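KLLA0B12012p (Kluyveromyces lactis, PDB 6Y3P) is a Pby1 protein whose C-terminal, tubulin-tyrosine-ligase-like ATP-grasp domain probably binds ATP and which partners the mRNA decapping enzyme Dcp2. Local coordinates at residues N72-L86 with Q340-F352. Residues are numbered along the deposited sequence; the frame is centred on the assembly and turned at random.
Sequences NSYIYRKAIIRKHYL and QVKLLEVNAFPDF
Lys83 reaches from the start of helix 83-95 to the backbone of Leu344. CB points toward strand 341-347, and with CG anti to the backbone N (chi1 -171°) the CG comes within 4.0 Å of Leu344 O. A bend at chi2 brings CD closer, CE runs past the same oxygen, and a second bend at chi4 lets NZ donate to Leu344 O at 2.8 Å, in the carbonyl plane on a lone pair (C=O...N angle 143°). The ammonium also bonds Gln198 OE1 and Leu107 O, so three oxygens grip it. A methionine here would probably leave all three without this donor and the end of the chain free to turn. Three residues earlier, in the short helix 78-81, a water takes the N-H of Val346 and donates to Ile80 O, bridging helix and strand, while Ile80 CD1 packs on Val346 CG1 at 3.8 Å. Next along, the CG2 methyl of Ile81 meets Ala348 CB at 3.6 Å. Beyond it Phe349 brings its ring edge to Ser73 OG (3.5 Å from CE1) and to Arg77 NH2, whose guanidinium plane stands 70° from the ring and whose charge is paired with Glu327. Leu344 and Glu345 both face Asp332, a classic beta bulge in the antiparallel pairing of strands 341-347 and 326-335. Ile80 to Leu86 lie against this part of the large antiparallel sheet, while loop 72-77, just after strand 69-71 of the parallel sheet, meets Ala348 and Phe349; Ile80 and Leu343 also pack on helix 290-313.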
ATOM      1  N   ASN A  72       0.555 -11.790 -13.364  1.00 49.81           N
ATOM      2  CA  ASN A  72       0.986 -10.630 -12.587  1.00 48.49           C
ATOM      3  C   ASN A  72       0.068 -10.397 -11.361  1.00 52.95           C
ATOM      4  O   ASN A  72      -0.293  -9.269 -11.042  1.00 52.28           O
ATOM      5  CB  ASN A  72       1.099  -9.380 -13.475  1.00 45.98           C
ATOM      6  CG  ASN A  72      -0.214  -8.871 -14.007  1.00 48.47           C
ATOM      7  OD1 ASN A  72      -0.956  -9.586 -14.667  1.00 48.40           O
ATOM      8  ND2 ASN A  72      -0.508  -7.601 -13.769  1.00 43.07           N
ATOM      9  N   SER A  73      -0.288 -11.477 -10.660  1.00 50.41           N
ATOM     10  CA  SER A  73      -1.082 -11.404  -9.436  1.00 49.64           C
ATOM     11  C   SER A  73      -0.932 -12.663  -8.618  1.00 51.68           C
ATOM     12  O   SER A  73      -0.741 -13.755  -9.184  1.00 49.88           O
ATOM     13  CB  SER A  73      -2.570 -11.204  -9.733  1.00 52.98           C
ATOM     14  OG  SER A  73      -3.265 -10.848  -8.548  1.00 59.62           O
ATOM     15  N   TYR A  74      -1.099 -12.508  -7.282  1.00 46.67           N
ATOM     16  CA  TYR A  74      -1.146 -13.623  -6.343  1.00 46.96           C
ATOM     17  C   TYR A  74      -2.614 -13.928  -6.089  1.00 55.44           C
ATOM     18  O   TYR A  74      -3.479 -13.131  -6.468  1.00 55.65           O
ATOM     19  CB  TYR A  74      -0.393 -13.320  -5.039  1.00 45.73           C
ATOM     20  CG  TYR A  74       1.108 -13.355  -5.188  1.00 44.05           C
ATOM     21  CD1 TYR A  74       1.813 -12.224  -5.584  1.00 44.15           C
ATOM     22  CD2 TYR A  74       1.834 -14.500  -4.875  1.00 45.70           C
ATOM     23  CE1 TYR A  74       3.196 -12.248  -5.727  1.00 43.80           C
ATOM     24  CE2 TYR A  74       3.222 -14.533  -4.998  1.00 45.74           C
ATOM     25  CZ  TYR A  74       3.901 -13.398  -5.412  1.00 49.72           C
ATOM     26  OH  TYR A  74       5.268 -13.412  -5.526  1.00 47.92           O
ATOM     27  N   ILE A  75      -2.905 -15.099  -5.500  1.00 55.51           N
ATOM     28  CA  ILE A  75      -4.272 -15.535  -5.241  1.00 56.34           C
ATOM     29  C   ILE A  75      -4.765 -15.061  -3.868  1.00 60.18           C
ATOM     30  O   ILE A  75      -5.827 -14.443  -3.790  1.00 59.38           O
ATOM     31  CB  ILE A  75      -4.397 -17.060  -5.459  1.00 60.89           C
ATOM     32  CG1 ILE A  75      -4.305 -17.380  -6.967  1.00 62.31           C
ATOM     33  CG2 ILE A  75      -5.715 -17.603  -4.884  1.00 62.98           C
ATOM     34  CD1 ILE A  75      -4.233 -18.849  -7.333  1.00 68.98           C
ATOM     35  N   TYR A  76      -3.996 -15.349  -2.799  1.00 56.95           N
ATOM     36  CA  TYR A  76      -4.350 -15.013  -1.420  1.00 56.66           C
ATOM     37  C   TYR A  76      -3.568 -13.805  -0.948  1.00 59.81           C
ATOM     38  O   TYR A  76      -2.429 -13.939  -0.512  1.00 60.32           O
ATOM     39  CB  TYR A  76      -4.125 -16.221  -0.476  1.00 58.60           C
ATOM     40  CG  TYR A  76      -4.963 -17.436  -0.804  1.00 61.36           C
ATOM     41  CD1 TYR A  76      -6.327 -17.466  -0.520  1.00 63.84           C
ATOM     42  CD2 TYR A  76      -4.406 -18.542  -1.434  1.00 62.11           C
ATOM     43  CE1 TYR A  76      -7.113 -18.562  -0.856  1.00 65.58           C
ATOM     44  CE2 TYR A  76      -5.175 -19.655  -1.749  1.00 64.15           C
ATOM     45  CZ  TYR A  76      -6.530 -19.666  -1.451  1.00 71.61           C
ATOM     46  OH  TYR A  76      -7.298 -20.766  -1.747  1.00 67.92           O
ATOM     47  N   ARG A  77      -4.159 -12.623  -1.043  1.00 55.68           N
ATOM     48  CA  ARG A  77      -3.447 -11.440  -0.619  1.00 55.04           C
ATOM     49  C   ARG A  77      -4.318 -10.477   0.227  1.00 59.89           C
ATOM     50  O   ARG A  77      -3.879  -9.375   0.538  1.00 60.69           O
ATOM     51  CB  ARG A  77      -2.779 -10.764  -1.834  1.00 55.48           C
ATOM     52  CG  ARG A  77      -3.691 -10.033  -2.783  1.00 60.36           C
ATOM     53  CD  ARG A  77      -3.963 -10.771  -4.079  1.00 58.65           C
ATOM     54  NE  ARG A  77      -5.213 -10.248  -4.637  1.00 65.92           N
ATOM     55  CZ  ARG A  77      -5.290  -9.319  -5.582  1.00 82.17           C
ATOM     56  NH1 ARG A  77      -6.472  -8.862  -5.978  1.00 83.44           N
ATOM     57  NH2 ARG A  77      -4.188  -8.849  -6.152  1.00 63.02           N
ATOM     58  N   LYS A  78      -5.513 -10.926   0.641  1.00 56.62           N
ATOM     59  CA  LYS A  78      -6.499 -10.193   1.459  1.00 56.14           C
ATOM     60  C   LYS A  78      -5.915  -9.708   2.789  1.00 61.66           C
ATOM     61  O   LYS A  78      -6.255  -8.617   3.247  1.00 60.86           O
ATOM     62  CB  LYS A  78      -7.744 -11.077   1.681  1.00 57.74           C
ATOM     63  CG  LYS A  78      -8.583 -10.782   2.916  1.00 62.02           C
ATOM     64  CD  LYS A  78      -9.976 -11.336   2.764  1.00 65.82           C
ATOM     65  CE  LYS A  78     -10.795 -11.051   3.986  1.00 65.06           C
ATOM     66  NZ  LYS A  78     -12.232 -11.373   3.783  1.00 64.87           N
ATOM     67  N   ALA A  79      -5.008 -10.516   3.380  1.00 59.34           N
ATOM     68  CA  ALA A  79      -4.292 -10.245   4.631  1.00 57.83           C
ATOM     69  C   ALA A  79      -3.413  -8.977   4.553  1.00 61.32           C
ATOM     70  O   ALA A  79      -3.017  -8.471   5.599  1.00 62.11           O
ATOM     71  CB  ALA A  79      -3.448 -11.459   5.019  1.00 58.03           C
ATOM     72  N   ILE A  80      -3.102  -8.460   3.335  1.00 56.62           N
ATOM     73  CA  ILE A  80      -2.305  -7.233   3.209  1.00 55.73           C
ATOM     74  C   ILE A  80      -3.042  -6.146   2.409  1.00 58.05           C
ATOM     75  O   ILE A  80      -2.907  -4.981   2.750  1.00 57.13           O
ATOM     76  CB  ILE A  80      -0.825  -7.440   2.719  1.00 58.79           C
ATOM     77  CG1 ILE A  80      -0.708  -7.689   1.194  1.00 59.61           C
ATOM     78  CG2 ILE A  80      -0.121  -8.545   3.518  1.00 58.35           C
ATOM     79  CD1 ILE A  80       0.663  -7.455   0.615  1.00 60.29           C
ATOM     80  N   ILE A  81      -3.843  -6.501   1.386  1.00 56.10           N
ATOM     81  CA  ILE A  81      -4.541  -5.470   0.586  1.00 55.26           C
ATOM     82  C   ILE A  81      -5.838  -4.978   1.257  1.00 60.19           C
ATOM     83  O   ILE A  81      -6.367  -3.942   0.854  1.00 59.54           O
ATOM     84  CB  ILE A  81      -4.750  -5.842  -0.908  1.00 57.65           C
ATOM     85  CG1 ILE A  81      -5.562  -7.156  -1.087  1.00 59.16           C
ATOM     86  CG2 ILE A  81      -3.405  -5.880  -1.638  1.00 54.26           C
ATOM     87  CD1 ILE A  81      -6.254  -7.335  -2.464  1.00 61.96           C
ATOM     88  N   ARG A  82      -6.306  -5.656   2.316  1.00 59.56           N
ATOM     89  CA  ARG A  82      -7.485  -5.192   3.048  1.00 60.93           C
ATOM     90  C   ARG A  82      -7.018  -4.571   4.352  1.00 64.54           C
ATOM     91  O   ARG A  82      -6.459  -5.272   5.191  1.00 62.68           O
ATOM     92  CB  ARG A  82      -8.504  -6.324   3.282  1.00 63.99           C
ATOM     93  CG  ARG A  82      -9.196  -6.814   2.008  1.00 76.20           C
ATOM     94  CD  ARG A  82     -10.452  -6.025   1.660  1.00 90.97           C
ATOM     95  NE  ARG A  82     -11.494  -6.136   2.688  1.00103.91           N
ATOM     96  CZ  ARG A  82     -12.377  -7.130   2.772  1.00122.41           C
ATOM     97  NH1 ARG A  82     -12.353  -8.127   1.894  1.00107.96           N
ATOM     98  NH2 ARG A  82     -13.285  -7.136   3.738  1.00112.19           N
ATOM     99  N   LYS A  83      -7.231  -3.248   4.512  1.00 62.59           N
ATOM    100  CA  LYS A  83      -6.793  -2.466   5.680  1.00 62.71           C
ATOM    101  C   LYS A  83      -7.341  -3.004   7.024  1.00 68.51           C
ATOM    102  O   LYS A  83      -6.650  -2.863   8.030  1.00 69.33           O
ATOM    103  CB  LYS A  83      -7.072  -0.949   5.485  1.00 64.67           C
ATOM    104  CG  LYS A  83      -6.481   0.029   6.538  1.00 71.36           C
ATOM    105  CD  LYS A  83      -5.063  -0.308   7.071  1.00 75.03           C
ATOM    106  CE  LYS A  83      -4.721   0.332   8.408  1.00 70.21           C
ATOM    107  NZ  LYS A  83      -4.352   1.778   8.282  1.00 63.25           N
ATOM    108  N   HIS A  84      -8.509  -3.681   7.049  1.00 65.52           N
ATOM    109  CA  HIS A  84      -8.984  -4.251   8.313  1.00 65.88           C
ATOM    110  C   HIS A  84      -8.103  -5.462   8.660  1.00 70.69           C
ATOM    111  O   HIS A  84      -7.560  -5.553   9.768  1.00 72.90           O
ATOM    112  CB  HIS A  84     -10.484  -4.615   8.257  1.00 67.84           C
ATOM    113  CG  HIS A  84     -10.972  -5.424   9.430  1.00 72.71           C
ATOM    114  ND1 HIS A  84     -10.963  -6.813   9.407  1.00 75.42           N
ATOM    115  CD2 HIS A  84     -11.471  -5.014  10.623  1.00 75.08           C
ATOM    116  CE1 HIS A  84     -11.441  -7.201  10.582  1.00 75.56           C
ATOM    117  NE2 HIS A  84     -11.770  -6.159  11.344  1.00 75.87           N
ATOM    118  N   TYR A  85      -7.885  -6.325   7.672  1.00 64.72           N
ATOM    119  CA  TYR A  85      -7.109  -7.547   7.807  1.00 63.89           C
ATOM    120  C   TYR A  85      -5.608  -7.284   7.983  1.00 64.24           C
ATOM    121  O   TYR A  85      -4.969  -8.003   8.754  1.00 64.13           O
ATOM    122  CB  TYR A  85      -7.441  -8.491   6.645  1.00 65.66           C
ATOM    123  CG  TYR A  85      -8.856  -9.005   6.790  1.00 70.68           C
ATOM    124  CD1 TYR A  85      -9.131 -10.131   7.562  1.00 74.03           C
ATOM    125  CD2 TYR A  85      -9.939  -8.282   6.285  1.00 72.18           C
ATOM    126  CE1 TYR A  85     -10.440 -10.565   7.776  1.00 76.17           C
ATOM    127  CE2 TYR A  85     -11.255  -8.698   6.504  1.00 74.50           C
ATOM    128  CZ  TYR A  85     -11.501  -9.856   7.231  1.00 84.19           C
ATOM    129  OH  TYR A  85     -12.786 -10.324   7.413  1.00 86.13           O
ATOM    130  N   LEU A  86      -5.074  -6.207   7.353  1.00 57.45           N
ATOM    131  CA  LEU A  86      -3.685  -5.752   7.458  1.00 55.82           C
ATOM    132  C   LEU A  86      -3.376  -5.516   8.928  1.00 60.66           C
ATOM    133  O   LEU A  86      -2.386  -6.052   9.429  1.00 59.83           O
ATOM    134  CB  LEU A  86      -3.453  -4.443   6.647  1.00 54.29           C
ATOM    135  CG  LEU A  86      -2.028  -3.878   6.614  1.00 56.51           C
ATOM    136  CD1 LEU A  86      -1.085  -4.791   5.822  1.00 55.94           C
ATOM    137  CD2 LEU A  86      -2.006  -2.484   6.006  1.00 57.56           C
ATOM    138  N   GLN A 340       9.753  10.183  10.241  1.00 42.93           N
ATOM    139  CA  GLN A 340       9.322   8.828  10.576  1.00 42.64           C
ATOM    140  C   GLN A 340       8.191   8.406   9.653  1.00 47.00           C
ATOM    141  O   GLN A 340       7.231   9.159   9.472  1.00 48.01           O
ATOM    142  CB  GLN A 340       8.925   8.708  12.067  1.00 43.88           C
ATOM    143  CG  GLN A 340      10.056   9.027  13.086  1.00 43.47           C
ATOM    144  CD  GLN A 340      11.370   8.382  12.704  1.00 64.45           C
ATOM    145  OE1 GLN A 340      11.532   7.165  12.779  1.00 67.96           O
ATOM    146  NE2 GLN A 340      12.314   9.170  12.203  1.00 48.46           N
ATOM    147  N   VAL A 341       8.310   7.221   9.047  1.00 42.81           N
ATOM    148  CA  VAL A 341       7.274   6.714   8.142  1.00 42.41           C
ATOM    149  C   VAL A 341       6.192   5.935   8.895  1.00 45.68           C
ATOM    150  O   VAL A 341       6.444   5.304   9.907  1.00 43.05           O
ATOM    151  CB  VAL A 341       7.790   5.905   6.899  1.00 45.85           C
ATOM    152  CG1 VAL A 341       8.951   6.602   6.190  1.00 45.74           C
ATOM    153  CG2 VAL A 341       8.154   4.470   7.260  1.00 45.19           C
ATOM    154  N   LYS A 342       4.997   5.949   8.352  1.00 45.13           N
ATOM    155  CA  LYS A 342       3.907   5.208   8.925  1.00 45.43           C
ATOM    156  C   LYS A 342       3.141   4.566   7.821  1.00 46.93           C
ATOM    157  O   LYS A 342       2.667   5.255   6.932  1.00 45.32           O
ATOM    158  CB  LYS A 342       3.060   6.069   9.898  1.00 48.71           C
ATOM    159  CG  LYS A 342       3.513   5.817  11.354  1.00 64.69           C
ATOM    160  CD  LYS A 342       3.200   6.948  12.330  1.00 74.89           C
ATOM    161  CE  LYS A 342       3.636   6.650  13.761  1.00 77.47           C
ATOM    162  NZ  LYS A 342       2.853   5.545  14.408  1.00 77.29           N
ATOM    163  N   LEU A 343       3.112   3.226   7.806  1.00 44.36           N
ATOM    164  CA  LEU A 343       2.359   2.522   6.772  1.00 43.80           C
ATOM    165  C   LEU A 343       0.864   2.728   6.988  1.00 49.27           C
ATOM    166  O   LEU A 343       0.347   2.519   8.087  1.00 48.96           O
ATOM    167  CB  LEU A 343       2.713   1.022   6.664  1.00 43.25           C
ATOM    168  CG  LEU A 343       1.967   0.238   5.573  1.00 46.56           C
ATOM    169  CD1 LEU A 343       2.355   0.702   4.173  1.00 44.64           C
ATOM    170  CD2 LEU A 343       2.187  -1.244   5.736  1.00 52.05           C
ATOM    171  N   LEU A 344       0.186   3.157   5.926  1.00 47.84           N
ATOM    172  CA  LEU A 344      -1.232   3.394   5.968  1.00 49.23           C
ATOM    173  C   LEU A 344      -1.978   2.239   5.309  1.00 53.20           C
ATOM    174  O   LEU A 344      -2.915   1.710   5.902  1.00 53.31           O
ATOM    175  CB  LEU A 344      -1.554   4.753   5.305  1.00 49.82           C
ATOM    176  CG  LEU A 344      -3.028   5.104   5.124  1.00 56.02           C
ATOM    177  CD1 LEU A 344      -3.719   5.420   6.478  1.00 56.47           C
ATOM    178  CD2 LEU A 344      -3.180   6.261   4.144  1.00 58.96           C
ATOM    179  N   GLU A 345      -1.587   1.861   4.078  1.00 48.59           N
ATOM    180  CA  GLU A 345      -2.270   0.801   3.317  1.00 47.48           C
ATOM    181  C   GLU A 345      -1.421   0.248   2.193  1.00 48.30           C
ATOM    182  O   GLU A 345      -0.416   0.851   1.782  1.00 46.26           O
ATOM    183  CB  GLU A 345      -3.603   1.315   2.732  1.00 48.85           C
ATOM    184  CG  GLU A 345      -3.425   2.413   1.689  1.00 60.99           C
ATOM    185  CD  GLU A 345      -4.659   3.219   1.329  1.00 83.46           C
ATOM    186  OE1 GLU A 345      -5.781   2.753   1.629  1.00 57.77           O
ATOM    187  OE2 GLU A 345      -4.503   4.307   0.726  1.00 92.34           O
ATOM    188  N   VAL A 346      -1.872  -0.899   1.676  1.00 43.50           N
ATOM    189  CA  VAL A 346      -1.270  -1.608   0.561  1.00 42.31           C
ATOM    190  C   VAL A 346      -2.395  -1.711  -0.470  1.00 48.39           C
ATOM    191  O   VAL A 346      -3.481  -2.174  -0.156  1.00 48.50           O
ATOM    192  CB  VAL A 346      -0.714  -2.992   1.020  1.00 44.77           C
ATOM    193  CG1 VAL A 346      -0.186  -3.816  -0.152  1.00 44.17           C
ATOM    194  CG2 VAL A 346       0.350  -2.840   2.110  1.00 43.40           C
ATOM    195  N   ASN A 347      -2.153  -1.198  -1.666  1.00 47.83           N
ATOM    196  CA  ASN A 347      -3.115  -1.213  -2.763  1.00 48.70           C
ATOM    197  C   ASN A 347      -2.645  -2.137  -3.876  1.00 53.62           C
ATOM    198  O   ASN A 347      -1.531  -2.008  -4.386  1.00 52.31           O
ATOM    199  CB  ASN A 347      -3.373   0.199  -3.320  1.00 49.18           C
ATOM    200  CG  ASN A 347      -3.939   1.155  -2.307  1.00 69.27           C
ATOM    201  OD1 ASN A 347      -5.080   1.022  -1.851  1.00 64.18           O
ATOM    202  ND2 ASN A 347      -3.141   2.125  -1.917  1.00 58.44           N
ATOM    203  N   ALA A 348      -3.511  -3.079  -4.215  1.00 52.54           N
ATOM    204  CA  ALA A 348      -3.372  -4.034  -5.305  1.00 53.14           C
ATOM    205  C   ALA A 348      -3.793  -3.278  -6.550  1.00 56.89           C
ATOM    206  O   ALA A 348      -4.658  -2.391  -6.471  1.00 54.39           O
ATOM    207  CB  ALA A 348      -4.330  -5.211  -5.095  1.00 54.16           C
ATOM    208  N   PHE A 349      -3.193  -3.641  -7.692  1.00 55.49           N
ATOM    209  CA  PHE A 349      -3.462  -3.084  -9.019  1.00 56.20           C
ATOM    210  C   PHE A 349      -3.557  -1.530  -8.983  1.00 62.04           C
ATOM    211  O   PHE A 349      -4.583  -0.942  -9.352  1.00 62.36           O
ATOM    212  CB  PHE A 349      -4.688  -3.792  -9.639  1.00 58.06           C
ATOM    213  CG  PHE A 349      -4.304  -5.184 -10.104  1.00 59.41           C
ATOM    214  CD1 PHE A 349      -4.178  -6.232  -9.192  1.00 61.70           C
ATOM    215  CD2 PHE A 349      -4.000  -5.430 -11.441  1.00 61.21           C
ATOM    216  CE1 PHE A 349      -3.771  -7.499  -9.611  1.00 63.49           C
ATOM    217  CE2 PHE A 349      -3.578  -6.694 -11.855  1.00 64.79           C
ATOM    218  CZ  PHE A 349      -3.480  -7.726 -10.941  1.00 63.19           C
ATOM    219  N   PRO A 350      -2.486  -0.867  -8.471  1.00 58.84           N
ATOM    220  CA  PRO A 350      -2.514   0.601  -8.374  1.00 58.67           C
ATOM    221  C   PRO A 350      -2.531   1.297  -9.733  1.00 61.63           C
ATOM    222  O   PRO A 350      -2.086   0.721 -10.729  1.00 59.98           O
ATOM    223  CB  PRO A 350      -1.206   0.919  -7.633  1.00 60.21           C
ATOM    224  CG  PRO A 350      -0.290  -0.220  -7.995  1.00 63.86           C
ATOM    225  CD  PRO A 350      -1.185  -1.410  -8.007  1.00 59.53           C
ATOM    226  N   ASP A 351      -3.055   2.538  -9.776  1.00 59.05           N
ATOM    227  CA  ASP A 351      -3.051   3.300 -11.019  1.00 59.35           C
ATOM    228  C   ASP A 351      -1.640   3.851 -11.154  1.00 60.80           C
ATOM    229  O   ASP A 351      -1.161   4.561 -10.273  1.00 61.23           O
ATOM    230  CB  ASP A 351      -4.124   4.429 -11.037  1.00 62.37           C
ATOM    231  CG  ASP A 351      -4.512   4.972 -12.423  1.00 81.60           C
ATOM    232  OD1 ASP A 351      -4.198   4.301 -13.450  1.00 84.91           O
ATOM    233  OD2 ASP A 351      -5.172   6.032 -12.482  1.00 88.14           O
ATOM    234  N   PHE A 352      -0.942   3.403 -12.190  1.00 55.98           N
ATOM    235  CA  PHE A 352       0.411   3.825 -12.517  1.00 54.67           C
ATOM    236  C   PHE A 352       0.383   5.101 -13.375  1.00 57.68           C
ATOM    237  O   PHE A 352       1.437   5.706 -13.557  1.00 55.79           O
ATOM    238  CB  PHE A 352       1.170   2.701 -13.255  1.00 55.91           C
ATOM    239  CG  PHE A 352       1.388   1.431 -12.462  1.00 56.45           C
ATOM    240  CD1 PHE A 352       2.436   1.329 -11.549  1.00 58.54           C
ATOM    241  CD2 PHE A 352       0.569   0.320 -12.655  1.00 57.43           C
ATOM    242  CE1 PHE A 352       2.636   0.151 -10.819  1.00 58.55           C
ATOM    243  CE2 PHE A 352       0.760  -0.847 -11.911  1.00 59.08           C
ATOM    244  CZ  PHE A 352       1.794  -0.928 -11.007  1.00 56.81           C
TER
HETATM  245  O   HOH W   1      -4.144  -2.535   3.195  1.00 44.23           O